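Long-range contacts in uncharacterized protein (Bacteroides dorei DSM 17855, PDB 5TGF), which is of unknown function but probably acts as a hydrolase of the serine beta-lactamase-like family, and can bind calcium: residues Y282-P287 against I296-G301; Q235-D240 against L267-E272; A290-W295 against Y303-A308. All coordinates share one frame; numbering follows the deposited sequence.

Contact 1: residues Y282-P287 against I296-G301; sequences YQISSP and INKRDG
A beta hairpin made by strands 281-285 and 293-297 of the antiparallel sheet brings Y282-P287 and I296-G301 together. I284 and I296 form a hydrogen-bonded pair: I284 N donates to I296 O at 3.0 Å and I296 N to I284 O at 2.9 Å. Next along is the non-hydrogen-bonded pair Q283 and N297. Beyond it, a single further backbone bond, K298 N to Y282 O (2.7 Å), closes the pairing.

Q283 and N297 put their amides on one face of the sheet. N297 CG lies anti to the backbone N (chi1 -174°), and from there ND2 gives a nearly straight bond of 2.9 Å to Q283 OE1, although the two amide planes stand 73° apart. The oxygen of the N297 amide, OD1, accepts from D300 N at 2.8 Å, the donor above the carbonyl plane. This Asx motif suits asparagine, whose short side chain can serve strand and turn at once.

At the exposed end, the extended R299 lays its guanidinium flat over one face of the Y282 ring, planes 8° apart and CZ 3.9 Å from the ring centroid, a cation-pi stack, with R299 CD also over the ring in a CH-pi contact.

I284 and I296 rest on W62 of helix 60-74, while Q283 and N297 face helix 328-337. On the far side of 281-285, Y282 and Q283 both face L273 of strand 270-274 in a classic beta bulge.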
ATOM      1  N   TYR A 282      -5.581  10.986   9.972  1.00 16.78           N
ATOM      2  CA  TYR A 282      -6.599  10.181  10.634  1.00 15.18           C
ATOM      3  C   TYR A 282      -7.362   9.275   9.676  1.00 14.86           C
ATOM      4  O   TYR A 282      -8.118   8.395  10.106  1.00 15.53           O
ATOM      5  CB  TYR A 282      -7.543  11.093  11.441  1.00 15.20           C
ATOM      6  CG  TYR A 282      -8.406  12.046  10.666  1.00 16.09           C
ATOM      7  CD1 TYR A 282      -9.603  11.636  10.104  1.00 16.63           C
ATOM      8  CD2 TYR A 282      -8.055  13.384  10.544  1.00 18.64           C
ATOM      9  CE1 TYR A 282     -10.407  12.511   9.398  1.00 16.73           C
ATOM     10  CE2 TYR A 282      -8.852  14.274   9.828  1.00 18.04           C
ATOM     11  CZ  TYR A 282     -10.041  13.825   9.281  1.00 17.97           C
ATOM     12  OH  TYR A 282     -10.846  14.666   8.580  1.00 16.95           O
ATOM     13  N   GLN A 283      -7.117   9.416   8.390  1.00 13.63           N
ATOM     14  CA  GLN A 283      -7.508   8.358   7.431  1.00 13.30           C
ATOM     15  C   GLN A 283      -6.323   8.032   6.529  1.00 14.76           C
ATOM     16  O   GLN A 283      -5.722   8.930   5.915  1.00 16.37           O
ATOM     17  CB  GLN A 283      -8.726   8.765   6.615  1.00 13.23           C
ATOM     18  CG  GLN A 283      -9.320   7.592   5.819  1.00 14.24           C
ATOM     19  CD  GLN A 283     -10.704   7.885   5.256  1.00 13.66           C
ATOM     20  OE1 GLN A 283     -11.696   7.723   5.953  1.00 15.77           O
ATOM     21  NE2 GLN A 283     -10.769   8.313   3.990  1.00 14.58           N
ATOM     22  N   ILE A 284      -5.962   6.765   6.519  1.00 15.09           N
ATOM     23  CA  ILE A 284      -4.835   6.245   5.764  1.00 14.24           C
ATOM     24  C   ILE A 284      -5.328   5.044   4.897  1.00 14.54           C
ATOM     25  O   ILE A 284      -6.210   4.259   5.294  1.00 12.16           O
ATOM     26  CB  ILE A 284      -3.744   5.769   6.750  1.00 18.25           C
ATOM     27  CG1 ILE A 284      -3.142   6.974   7.509  1.00 21.29           C
ATOM     28  CG2 ILE A 284      -2.619   5.021   6.035  1.00 18.63           C
ATOM     29  CD1 ILE A 284      -2.585   6.579   8.841  1.00 30.62           C
ATOM     30  N   SER A 285      -4.758   4.918   3.700  1.00 12.84           N
ATOM     31  CA  SER A 285      -5.158   3.879   2.768  1.00 12.70           C
ATOM     32  C   SER A 285      -4.028   3.475   1.849  1.00 13.09           C
ATOM     33  O   SER A 285      -2.966   4.123   1.799  1.00 13.29           O
ATOM     34  CB  SER A 285      -6.307   4.392   1.917  1.00 13.47           C
ATOM     35  OG  SER A 285      -5.760   5.279   0.945  1.00 15.18           O
ATOM     36  N   SER A 286      -4.252   2.376   1.116  1.00 14.06           N
ATOM     37  CA  SER A 286      -3.352   1.939   0.038  1.00 12.56           C
ATOM     38  C   SER A 286      -4.165   1.324  -1.143  1.00 12.39           C
ATOM     39  O   SER A 286      -4.148   0.108  -1.355  1.00 13.52           O
ATOM     40  CB  SER A 286      -2.323   0.957   0.577  1.00 12.65           C
ATOM     41  OG  SER A 286      -1.199   0.829  -0.308  1.00 12.57           O
ATOM     42  N   PRO A 287      -4.896   2.165  -1.918  1.00 11.93           N
ATOM     43  CA  PRO A 287      -5.737   1.617  -2.970  1.00 11.50           C
ATOM     44  C   PRO A 287      -4.922   1.027  -4.106  1.00 11.72           C
ATOM     45  O   PRO A 287      -3.850   1.520  -4.399  1.00 11.20           O
ATOM     46  CB  PRO A 287      -6.529   2.825  -3.484  1.00 13.23           C
ATOM     47  CG  PRO A 287      -6.267   3.909  -2.506  1.00 12.71           C
ATOM     48  CD  PRO A 287      -4.916   3.628  -1.916  1.00 13.17           C
ATOM     49  N   ILE A 296      -7.883   2.768   7.159  1.00 12.81           N
ATOM     50  CA  ILE A 296      -8.127   2.981   8.575  1.00 14.62           C
ATOM     51  C   ILE A 296      -8.620   4.422   8.730  1.00 15.36           C
ATOM     52  O   ILE A 296      -8.045   5.356   8.137  1.00 14.25           O
ATOM     53  CB  ILE A 296      -6.850   2.784   9.376  1.00 15.47           C
ATOM     54  CG1 ILE A 296      -6.435   1.312   9.386  1.00 17.50           C
ATOM     55  CG2 ILE A 296      -6.989   3.318  10.785  1.00 20.06           C
ATOM     56  CD1 ILE A 296      -5.092   1.100  10.058  1.00 17.71           C
ATOM     57  N   ASN A 297      -9.684   4.612   9.518  1.00 13.46           N
ATOM     58  CA  ASN A 297     -10.111   5.944   9.957  1.00 14.39           C
ATOM     59  C   ASN A 297     -10.079   5.998  11.486  1.00 15.30           C
ATOM     60  O   ASN A 297     -10.913   5.358  12.178  1.00 16.95           O
ATOM     61  CB  ASN A 297     -11.492   6.297   9.412  1.00 13.44           C
ATOM     62  CG  ASN A 297     -11.895   7.747   9.734  1.00 14.43           C
ATOM     63  OD1 ASN A 297     -11.902   8.161  10.895  1.00 14.96           O
ATOM     64  ND2 ASN A 297     -12.166   8.526   8.707  1.00 15.27           N
ATOM     65  N   LYS A 298      -9.084   6.695  12.013  1.00 15.24           N
ATOM     66  CA  LYS A 298      -8.883   6.709  13.464  1.00 19.48           C
ATOM     67  C   LYS A 298      -9.992   7.441  14.221  1.00 22.97           C
ATOM     68  O   LYS A 298     -10.233   7.139  15.363  1.00 20.56           O
ATOM     69  CB  LYS A 298      -7.528   7.293  13.828  1.00 23.02           C
ATOM     70  CG  LYS A 298      -6.362   6.478  13.282  1.00 24.15           C
ATOM     71  CD  LYS A 298      -5.044   7.086  13.704  1.00 30.67           C
ATOM     72  CE  LYS A 298      -3.925   6.635  12.780  1.00 35.49           C
ATOM     73  NZ  LYS A 298      -2.603   6.899  13.380  1.00 43.00           N
ATOM     74  N   ARG A 299     -10.612   8.431  13.600  1.00 20.65           N
ATOM     75  CA  ARG A 299     -11.695   9.152  14.226  1.00 22.78           C
ATOM     76  C   ARG A 299     -12.956   8.308  14.342  1.00 22.75           C
ATOM     77  O   ARG A 299     -13.593   8.340  15.387  1.00 23.18           O
ATOM     78  CB  ARG A 299     -11.994  10.423  13.456  1.00 23.97           C
ATOM     79  CG  ARG A 299     -10.908  11.462  13.668  1.00 27.49           C
ATOM     80  CD  ARG A 299     -11.458  12.846  13.419  1.00 29.79           C
ATOM     81  NE  ARG A 299     -10.405  13.846  13.534  1.00 29.26           N
ATOM     82  CZ  ARG A 299     -10.490  15.060  13.015  1.00 30.90           C
ATOM     83  NH1 ARG A 299     -11.592  15.415  12.346  1.00 27.08           N
ATOM     84  NH2 ARG A 299      -9.478  15.911  13.175  1.00 32.51           N
ATOM     85  N   ASP A 300     -13.265   7.527  13.306  1.00 23.50           N
ATOM     86  CA  ASP A 300     -14.350   6.522  13.350  1.00 22.36           C
ATOM     87  C   ASP A 300     -14.021   5.326  14.240  1.00 22.01           C
ATOM     88  O   ASP A 300     -14.908   4.610  14.624  1.00 20.93           O
ATOM     89  CB  ASP A 300     -14.657   5.961  11.964  1.00 22.07           C
ATOM     90  CG  ASP A 300     -15.137   7.012  10.972  1.00 27.39           C
ATOM     91  OD1 ASP A 300     -15.629   8.062  11.441  1.00 27.57           O
ATOM     92  OD2 ASP A 300     -15.027   6.760   9.724  1.00 25.20           O
ATOM     93  N   GLY A 301     -12.742   5.067  14.474  1.00 20.85           N
ATOM     94  CA  GLY A 301     -12.287   3.832  15.108  1.00 22.99           C
ATOM     95  C   GLY A 301     -12.467   2.598  14.217  1.00 22.15           C
ATOM     96  O   GLY A 301     -12.733   1.500  14.714  1.00 19.87           O
TER

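Contact 2: residues Q235-D240 against L267-E272; sequences QTMQAD and LGEWRE
M237 and L267 meet through backbone and side chain: L267 N donates to M237 O in a nearly straight bond of 2.9 Å. L267 also lays its CD1 branch along the helix, 4.0 Å from M237 CG and 3.9 Å from T236 CG2. Leucine and selenomethionine M237 are well matched here, as both offer flexible apolar surface. R271 NH1 bonds to Q238 O at 3.0 Å; the oxygen lies in the guanidinium plane, and the N-H is directed at one of its lone pairs. The contact thus sets the C-terminal end of helix 231-238 against the loop leading into strand 270-274, an outermost strand of the main sheet, and these two bonds serve carbonyls that lack further turns to supply donors.

E269, its CG between the backbone N and the carbonyl carbon (chi1 60°) and its chain bent at chi2, brings its carboxyl beside M237 O, with OE1 3.3 Å from Q238 CG. A water bridges E269 OE1, to which it donates at 2.7 Å, and Q238 NE2.

Farther out, S263 O accepts from R271 NE and steadies the guanidinium, while K298 NZ probably bonds to Q238 OE1 and may help orient that amide. W62 of helix 60-74 touches both M237 and E269.

E269 OE2 is also only 2.6 Å from L267 O. With M237 O close by, this is consistent with a carboxyl group that holds a proton, whereas the positive R271 would be expected to suit the partly negative C-terminal end of the helix.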
ATOM      1  N   GLN A 235       4.029   4.717  13.651  1.00 18.36           N
ATOM      2  CA  GLN A 235       3.862   6.164  13.603  1.00 20.68           C
ATOM      3  C   GLN A 235       4.646   6.808  12.451  1.00 20.06           C
ATOM      4  O   GLN A 235       4.113   7.656  11.712  1.00 19.06           O
ATOM      5  CB  GLN A 235       4.222   6.817  14.934  1.00 24.63           C
ATOM      6  CG  GLN A 235       3.200   6.544  16.025  1.00 34.28           C
ATOM      7  CD  GLN A 235       1.787   6.977  15.623  1.00 42.03           C
ATOM      8  OE1 GLN A 235       0.906   6.138  15.387  1.00 40.80           O
ATOM      9  NE2 GLN A 235       1.583   8.290  15.488  1.00 54.13           N
ATOM     10  N   THR A 236       5.871   6.353  12.252  1.00 17.93           N
ATOM     11  CA  THR A 236       6.724   6.858  11.162  1.00 17.70           C
ATOM     12  C   THR A 236       6.122   6.488   9.788  1.00 16.05           C
ATOM     13  O   THR A 236       6.141   7.311   8.879  1.00 17.82           O
ATOM     14  CB  THR A 236       8.160   6.318  11.284  1.00 19.16           C
ATOM     15  OG1 THR A 236       8.759   6.873  12.480  1.00 21.86           O
ATOM     16  CG2 THR A 236       9.017   6.708  10.068  1.00 19.87           C
HETATM   17  N   MSE A 237       5.549   5.290   9.667  1.00 15.99           N
HETATM   18  CA  MSE A 237       4.902   4.888   8.420  1.00 15.86           C
HETATM   19  C   MSE A 237       3.740   5.805   8.067  1.00 15.44           C
HETATM   20  O   MSE A 237       3.376   5.940   6.887  1.00 16.15           O
HETATM   21  CB  MSE A 237       4.413   3.431   8.525  1.00 18.11           C
HETATM   22  CG  MSE A 237       5.521   2.354   8.508  1.00 18.23           C
HETATM   23 SE   MSE A 237       4.715   0.629   9.049  0.76 21.11          SE
HETATM   24  CE  MSE A 237       3.585   0.323   7.438  1.00 21.30           C
ATOM     25  N   GLN A 238       3.073   6.322   9.091  1.00 15.60           N
ATOM     26  CA  GLN A 238       1.886   7.191   8.952  1.00 16.14           C
ATOM     27  C   GLN A 238       2.182   8.683   8.938  1.00 16.58           C
ATOM     28  O   GLN A 238       1.258   9.488   8.743  1.00 15.76           O
ATOM     29  CB  GLN A 238       0.879   6.841  10.061  1.00 16.71           C
ATOM     30  CG  GLN A 238       0.392   5.413   9.969  1.00 18.33           C
ATOM     31  CD  GLN A 238      -0.595   5.018  11.058  1.00 20.00           C
ATOM     32  OE1 GLN A 238      -1.036   5.854  11.858  1.00 20.08           O
ATOM     33  NE2 GLN A 238      -1.029   3.764  11.027  1.00 17.35           N
ATOM     34  N   ALA A 239       3.440   9.064   9.152  1.00 15.78           N
ATOM     35  CA  ALA A 239       3.833  10.477   9.191  1.00 17.12           C
ATOM     36  C   ALA A 239       3.980  11.044   7.782  1.00 17.96           C
ATOM     37  O   ALA A 239       4.113  10.315   6.822  1.00 17.52           O
ATOM     38  CB  ALA A 239       5.171  10.654   9.928  1.00 18.13           C
ATOM     39  N   ASP A 240       4.064  12.360   7.712  1.00 16.78           N
ATOM     40  CA  ASP A 240       4.374  13.066   6.488  1.00 19.61           C
ATOM     41  C   ASP A 240       5.764  12.674   5.996  1.00 17.28           C
ATOM     42  O   ASP A 240       6.745  13.049   6.601  1.00 18.36           O
ATOM     43  CB  ASP A 240       4.349  14.583   6.769  1.00 20.36           C
ATOM     44  CG  ASP A 240       4.665  15.425   5.543  1.00 21.87           C
ATOM     45  OD1 ASP A 240       4.762  14.905   4.415  1.00 22.62           O
ATOM     46  OD2 ASP A 240       4.734  16.643   5.689  1.00 24.17           O
ATOM     47  N   LEU A 267       4.922   6.090   4.411  1.00 12.40           N
ATOM     48  CA  LEU A 267       5.722   4.987   3.864  1.00 12.60           C
ATOM     49  C   LEU A 267       4.813   3.918   3.289  1.00 13.03           C
ATOM     50  O   LEU A 267       4.053   3.250   4.014  1.00 13.35           O
ATOM     51  CB  LEU A 267       6.618   4.370   4.937  1.00 14.05           C
ATOM     52  CG  LEU A 267       7.513   5.367   5.683  1.00 14.02           C
ATOM     53  CD1 LEU A 267       8.265   4.657   6.808  1.00 15.68           C
ATOM     54  CD2 LEU A 267       8.524   6.012   4.756  1.00 15.14           C
ATOM     55  N   GLY A 268       4.741   3.864   1.969  1.00 12.17           N
ATOM     56  CA  GLY A 268       3.849   2.914   1.280  1.00 12.66           C
ATOM     57  C   GLY A 268       2.349   3.042   1.539  1.00 12.65           C
ATOM     58  O   GLY A 268       1.644   2.071   1.435  1.00 11.60           O
ATOM     59  N   GLU A 269       1.878   4.235   1.890  1.00 11.90           N
ATOM     60  CA  GLU A 269       0.494   4.454   2.229  1.00 12.76           C
ATOM     61  C   GLU A 269       0.134   5.931   2.039  1.00 11.74           C
ATOM     62  O   GLU A 269       0.979   6.842   2.291  1.00 12.65           O
ATOM     63  CB  GLU A 269       0.226   4.025   3.672  1.00 12.84           C
ATOM     64  CG  GLU A 269       1.044   4.776   4.732  1.00 13.69           C
ATOM     65  CD  GLU A 269       1.351   3.901   5.963  1.00 15.21           C
ATOM     66  OE1 GLU A 269       0.693   4.063   7.023  1.00 15.52           O
ATOM     67  OE2 GLU A 269       2.212   2.970   5.848  1.00 17.48           O
ATOM     68  N   TRP A 270      -1.102   6.169   1.608  1.00 11.01           N
ATOM     69  CA  TRP A 270      -1.623   7.522   1.433  1.00 11.16           C
ATOM     70  C   TRP A 270      -2.187   8.049   2.738  1.00 11.97           C
ATOM     71  O   TRP A 270      -2.912   7.335   3.482  1.00 12.68           O
ATOM     72  CB  TRP A 270      -2.755   7.569   0.372  1.00 11.42           C
ATOM     73  CG  TRP A 270      -2.355   7.152  -1.026  1.00 11.79           C
ATOM     74  CD1 TRP A 270      -2.412   5.885  -1.567  1.00 11.98           C
ATOM     75  CD2 TRP A 270      -1.891   8.001  -2.072  1.00 11.19           C
ATOM     76  NE1 TRP A 270      -1.928   5.898  -2.843  1.00 13.13           N
ATOM     77  CE2 TRP A 270      -1.610   7.186  -3.180  1.00 11.61           C
ATOM     78  CE3 TRP A 270      -1.577   9.374  -2.142  1.00 11.65           C
ATOM     79  CZ2 TRP A 270      -1.069   7.692  -4.359  1.00 12.29           C
ATOM     80  CZ3 TRP A 270      -1.065   9.878  -3.346  1.00 11.57           C
ATOM     81  CH2 TRP A 270      -0.819   9.053  -4.421  1.00 11.97           C
ATOM     82  N   ARG A 271      -1.872   9.308   3.000  1.00 12.19           N
ATOM     83  CA  ARG A 271      -2.488  10.110   4.038  1.00 13.51           C
ATOM     84  C   ARG A 271      -3.700  10.847   3.484  1.00 13.02           C
ATOM     85  O   ARG A 271      -3.581  11.914   2.910  1.00 13.35           O
ATOM     86  CB  ARG A 271      -1.441  11.061   4.620  1.00 13.96           C
ATOM     87  CG  ARG A 271      -0.269  10.333   5.293  1.00 14.31           C
ATOM     88  CD  ARG A 271       0.900  11.224   5.728  1.00 17.87           C
ATOM     89  NE  ARG A 271       0.528  12.603   6.076  1.00 20.96           N
ATOM     90  CZ  ARG A 271       0.481  13.143   7.287  1.00 20.97           C
ATOM     91  NH1 ARG A 271       0.666  12.444   8.397  1.00 20.90           N
ATOM     92  NH2 ARG A 271       0.171  14.407   7.375  1.00 29.38           N
ATOM     93  N   GLU A 272      -4.853  10.181   3.487  1.00 13.07           N
ATOM     94  CA  GLU A 272      -6.024  10.690   2.762  1.00 11.87           C
ATOM     95  C   GLU A 272      -6.666  11.884   3.496  1.00 13.12           C
ATOM     96  O   GLU A 272      -7.061  12.852   2.860  1.00 14.08           O
ATOM     97  CB  GLU A 272      -7.093   9.615   2.577  1.00 12.64           C
ATOM     98  CG  GLU A 272      -6.680   8.486   1.649  1.00 13.71           C
ATOM     99  CD  GLU A 272      -7.835   7.545   1.317  1.00 16.04           C
ATOM    100  OE1 GLU A 272      -8.761   7.406   2.128  1.00 19.40           O
ATOM    101  OE2 GLU A 272      -7.758   6.879   0.282  1.00 17.21           O
TER
HETATM  102  O   HOH W   1       0.861   2.188   8.979  1.00 18.88           O

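Contact 3: residues A290-W295 against Y303-A308; sequences AGAYPW and YGFFIA
In the hairpin of strands 293-297 and 302-307, backbone hydrogen bonds pair Y293 with F306, Y293 N to F306 O at 2.9 Å and F306 N to Y293 O at 3.0 Å; W295 and G304 form a second antiparallel pair, its two bonds alike at 3.0 Å (W295 N to G304 O, G304 N to W295 O). P294, which has no N-H, falls at the non-hydrogen-bonded position opposite F305, where no N-H is called on by the F305 strand.

Aromatic contacts follow. W295 has CG between its backbone N and carbonyl carbon (chi1 83°), which folds the indole back across the neighbouring strand. Its six-membered ring lies over G304, whose CA makes a CH-pi contact 3.9 Å from the ring centroid; glycine suits the place because the ring occupies the space a side chain would fill. F306 turns the edge of its ring to G291 O, 3.4 Å from CD2.

Apolar packing fills the other face. P294 and F305 point the same way, side by side, with P294 CB 3.5 Å from F305 CD1, and A292 CB reaches CE1 of the same ring.

Helix 207-218 lies against this P294 and F305 face, where Y210 stacks on F305. On the other face W295, Y293 and F306 meet helix 328-337, S330 bonding Y293 OH. Beyond Y303-A308, strand 28-35 continues the sheet.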
ATOM      1  N   ALA A 290      -7.087  -1.724  -9.505  1.00 13.99           N
ATOM      2  CA  ALA A 290      -8.149  -2.641  -9.902  1.00 12.50           C
ATOM      3  C   ALA A 290      -9.266  -2.784  -8.876  1.00 12.33           C
ATOM      4  O   ALA A 290     -10.177  -3.628  -9.055  1.00 12.64           O
ATOM      5  CB  ALA A 290      -7.565  -4.024 -10.243  1.00 12.00           C
ATOM      6  N   GLY A 291      -9.258  -1.944  -7.847  1.00 11.00           N
ATOM      7  CA  GLY A 291     -10.387  -1.830  -6.938  1.00 12.18           C
ATOM      8  C   GLY A 291     -10.171  -2.198  -5.478  1.00 12.22           C
ATOM      9  O   GLY A 291     -10.966  -1.818  -4.637  1.00 12.64           O
ATOM     10  N   ALA A 292      -9.058  -2.851  -5.153  1.00 10.85           N
ATOM     11  CA  ALA A 292      -8.760  -3.167  -3.765  1.00 11.41           C
ATOM     12  C   ALA A 292      -8.581  -1.854  -2.974  1.00 12.33           C
ATOM     13  O   ALA A 292      -7.829  -0.950  -3.406  1.00 14.11           O
ATOM     14  CB  ALA A 292      -7.497  -4.016  -3.661  1.00 11.41           C
ATOM     15  N   TYR A 293      -9.266  -1.744  -1.852  1.00 10.01           N
ATOM     16  CA  TYR A 293      -9.242  -0.522  -1.031  1.00 10.69           C
ATOM     17  C   TYR A 293      -9.214  -0.896   0.451  1.00 11.81           C
ATOM     18  O   TYR A 293     -10.276  -1.185   1.045  1.00 11.49           O
ATOM     19  CB  TYR A 293     -10.457   0.320  -1.308  1.00 11.55           C
ATOM     20  CG  TYR A 293     -10.441   1.642  -0.554  1.00 12.12           C
ATOM     21  CD1 TYR A 293      -9.574   2.675  -0.928  1.00 12.96           C
ATOM     22  CD2 TYR A 293     -11.338   1.887   0.457  1.00 12.93           C
ATOM     23  CE1 TYR A 293      -9.568   3.884  -0.243  1.00 13.47           C
ATOM     24  CE2 TYR A 293     -11.345   3.078   1.141  1.00 12.40           C
ATOM     25  CZ  TYR A 293     -10.463   4.083   0.781  1.00 12.37           C
ATOM     26  OH  TYR A 293     -10.479   5.267   1.509  1.00 13.40           O
ATOM     27  N   PRO A 294      -8.031  -0.860   1.048  1.00 10.83           N
ATOM     28  CA  PRO A 294      -7.891  -0.946   2.468  1.00 12.47           C
ATOM     29  C   PRO A 294      -7.787   0.430   3.128  1.00 12.64           C
ATOM     30  O   PRO A 294      -7.100   1.320   2.613  1.00 11.80           O
ATOM     31  CB  PRO A 294      -6.588  -1.719   2.613  1.00 12.25           C
ATOM     32  CG  PRO A 294      -5.750  -1.245   1.444  1.00 11.86           C
ATOM     33  CD  PRO A 294      -6.712  -0.803   0.379  1.00 12.17           C
ATOM     34  N   TRP A 295      -8.410   0.603   4.286  1.00 12.26           N
ATOM     35  CA  TRP A 295      -8.260   1.861   4.996  1.00 12.73           C
ATOM     36  C   TRP A 295      -8.392   1.744   6.492  1.00 12.99           C
ATOM     37  O   TRP A 295      -9.011   0.791   7.019  1.00 13.34           O
ATOM     38  CB  TRP A 295      -9.249   2.886   4.469  1.00 12.61           C
ATOM     39  CG  TRP A 295     -10.623   2.804   5.054  1.00 13.37           C
ATOM     40  CD1 TRP A 295     -11.167   3.666   5.966  1.00 15.12           C
ATOM     41  CD2 TRP A 295     -11.672   1.893   4.693  1.00 13.51           C
ATOM     42  NE1 TRP A 295     -12.458   3.279   6.269  1.00 14.68           N
ATOM     43  CE2 TRP A 295     -12.816   2.243   5.458  1.00 14.89           C
ATOM     44  CE3 TRP A 295     -11.766   0.822   3.789  1.00 15.79           C
ATOM     45  CZ2 TRP A 295     -14.033   1.523   5.388  1.00 14.01           C
ATOM     46  CZ3 TRP A 295     -12.970   0.101   3.714  1.00 14.03           C
ATOM     47  CH2 TRP A 295     -14.097   0.483   4.490  1.00 15.64           C
ATOM     48  N   TYR A 303     -11.340   0.039  10.875  1.00 18.50           N
ATOM     49  CA  TYR A 303     -10.564  -0.446   9.738  1.00 17.94           C
ATOM     50  C   TYR A 303     -11.428  -1.329   8.834  1.00 16.73           C
ATOM     51  O   TYR A 303     -12.405  -1.934   9.283  1.00 17.07           O
ATOM     52  CB  TYR A 303      -9.257  -1.109  10.174  1.00 18.87           C
ATOM     53  CG  TYR A 303      -9.417  -2.344  11.035  1.00 20.28           C
ATOM     54  CD1 TYR A 303      -9.433  -3.591  10.461  1.00 20.93           C
ATOM     55  CD2 TYR A 303      -9.495  -2.255  12.421  1.00 19.84           C
ATOM     56  CE1 TYR A 303      -9.588  -4.730  11.208  1.00 20.87           C
ATOM     57  CE2 TYR A 303      -9.598  -3.409  13.201  1.00 22.70           C
ATOM     58  CZ  TYR A 303      -9.659  -4.642  12.566  1.00 20.98           C
ATOM     59  OH  TYR A 303      -9.806  -5.816  13.256  1.00 22.49           O
ATOM     60  N   GLY A 304     -11.178  -1.256   7.527  1.00 14.86           N
ATOM     61  CA  GLY A 304     -11.883  -2.058   6.566  1.00 13.37           C
ATOM     62  C   GLY A 304     -11.084  -2.409   5.319  1.00 14.63           C
ATOM     63  O   GLY A 304     -10.059  -1.768   4.970  1.00 14.03           O
ATOM     64  N   PHE A 305     -11.644  -3.316   4.545  1.00 14.02           N
ATOM     65  CA  PHE A 305     -10.989  -3.724   3.307  1.00 13.71           C
ATOM     66  C   PHE A 305     -12.064  -4.185   2.354  1.00 13.70           C
ATOM     67  O   PHE A 305     -12.891  -5.044   2.708  1.00 13.63           O
ATOM     68  CB  PHE A 305      -9.980  -4.825   3.577  1.00 12.66           C
ATOM     69  CG  PHE A 305      -9.208  -5.271   2.353  1.00 13.41           C
ATOM     70  CD1 PHE A 305      -8.695  -4.333   1.460  1.00 14.57           C
ATOM     71  CD2 PHE A 305      -8.851  -6.596   2.192  1.00 14.44           C
ATOM     72  CE1 PHE A 305      -7.913  -4.707   0.383  1.00 15.71           C
ATOM     73  CE2 PHE A 305      -8.087  -6.991   1.112  1.00 15.00           C
ATOM     74  CZ  PHE A 305      -7.631  -6.053   0.188  1.00 15.35           C
ATOM     75  N   PHE A 306     -12.083  -3.599   1.160  1.00 12.34           N
ATOM     76  CA  PHE A 306     -12.844  -4.149   0.031  1.00 12.36           C
ATOM     77  C   PHE A 306     -11.858  -4.779  -0.953  1.00 13.10           C
ATOM     78  O   PHE A 306     -10.893  -4.111  -1.433  1.00 11.68           O
ATOM     79  CB  PHE A 306     -13.648  -3.038  -0.659  1.00 12.68           C
ATOM     80  CG  PHE A 306     -14.284  -3.437  -1.956  1.00 13.08           C
ATOM     81  CD1 PHE A 306     -15.436  -4.239  -1.980  1.00 13.65           C
ATOM     82  CD2 PHE A 306     -13.797  -2.963  -3.159  1.00 12.78           C
ATOM     83  CE1 PHE A 306     -16.052  -4.554  -3.192  1.00 12.52           C
ATOM     84  CE2 PHE A 306     -14.389  -3.293  -4.353  1.00 12.82           C
ATOM     85  CZ  PHE A 306     -15.509  -4.117  -4.373  1.00 13.04           C
ATOM     86  N   ILE A 307     -12.097  -6.057  -1.280  1.00 12.36           N
ATOM     87  CA  ILE A 307     -11.230  -6.791  -2.205  1.00 11.57           C
ATOM     88  C   ILE A 307     -12.029  -7.218  -3.446  1.00 11.87           C
ATOM     89  O   ILE A 307     -13.178  -7.684  -3.363  1.00 12.52           O
ATOM     90  CB  ILE A 307     -10.531  -7.981  -1.532  1.00 11.34           C
ATOM     91  CG1 ILE A 307      -9.381  -8.499  -2.385  1.00 11.47           C
ATOM     92  CG2 ILE A 307     -11.520  -9.083  -1.185  1.00 11.45           C
ATOM     93  CD1 ILE A 307      -8.580  -9.606  -1.687  1.00 12.68           C
ATOM     94  N   ALA A 308     -11.426  -6.987  -4.610  1.00 11.03           N
ATOM     95  CA  ALA A 308     -12.007  -7.229  -5.887  1.00 12.01           C
ATOM     96  C   ALA A 308     -10.974  -6.890  -6.963  1.00 12.40           C
ATOM     97  O   ALA A 308      -9.943  -6.282  -6.655  1.00 13.80           O
ATOM     98  CB  ALA A 308     -13.262  -6.384  -6.079  1.00 12.57           C
TER

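How the contacts relate
Contacts 1 and 3 pair the two edges of strand 293-297 with its neighbours in successive hairpins of one sheet; contact 2 adds a helix end beside strand 270-274, the strand next to 281-285. Contacts 2 and 3 are buried, whereas contact 1 runs from a buried isoleucine pair to exposed K298 and R299. Their chemistry follows: regular ladders in contacts 1 and 3, the latter filled with aromatic rings, against helix carbonyls, a guanidinium, a carboxyl group and water in contact 2. Polar groups join them. S285 OG meets E272 OE2 across contacts 1 and 2, and E272 OE1 reaches Y293 OH of contact 3.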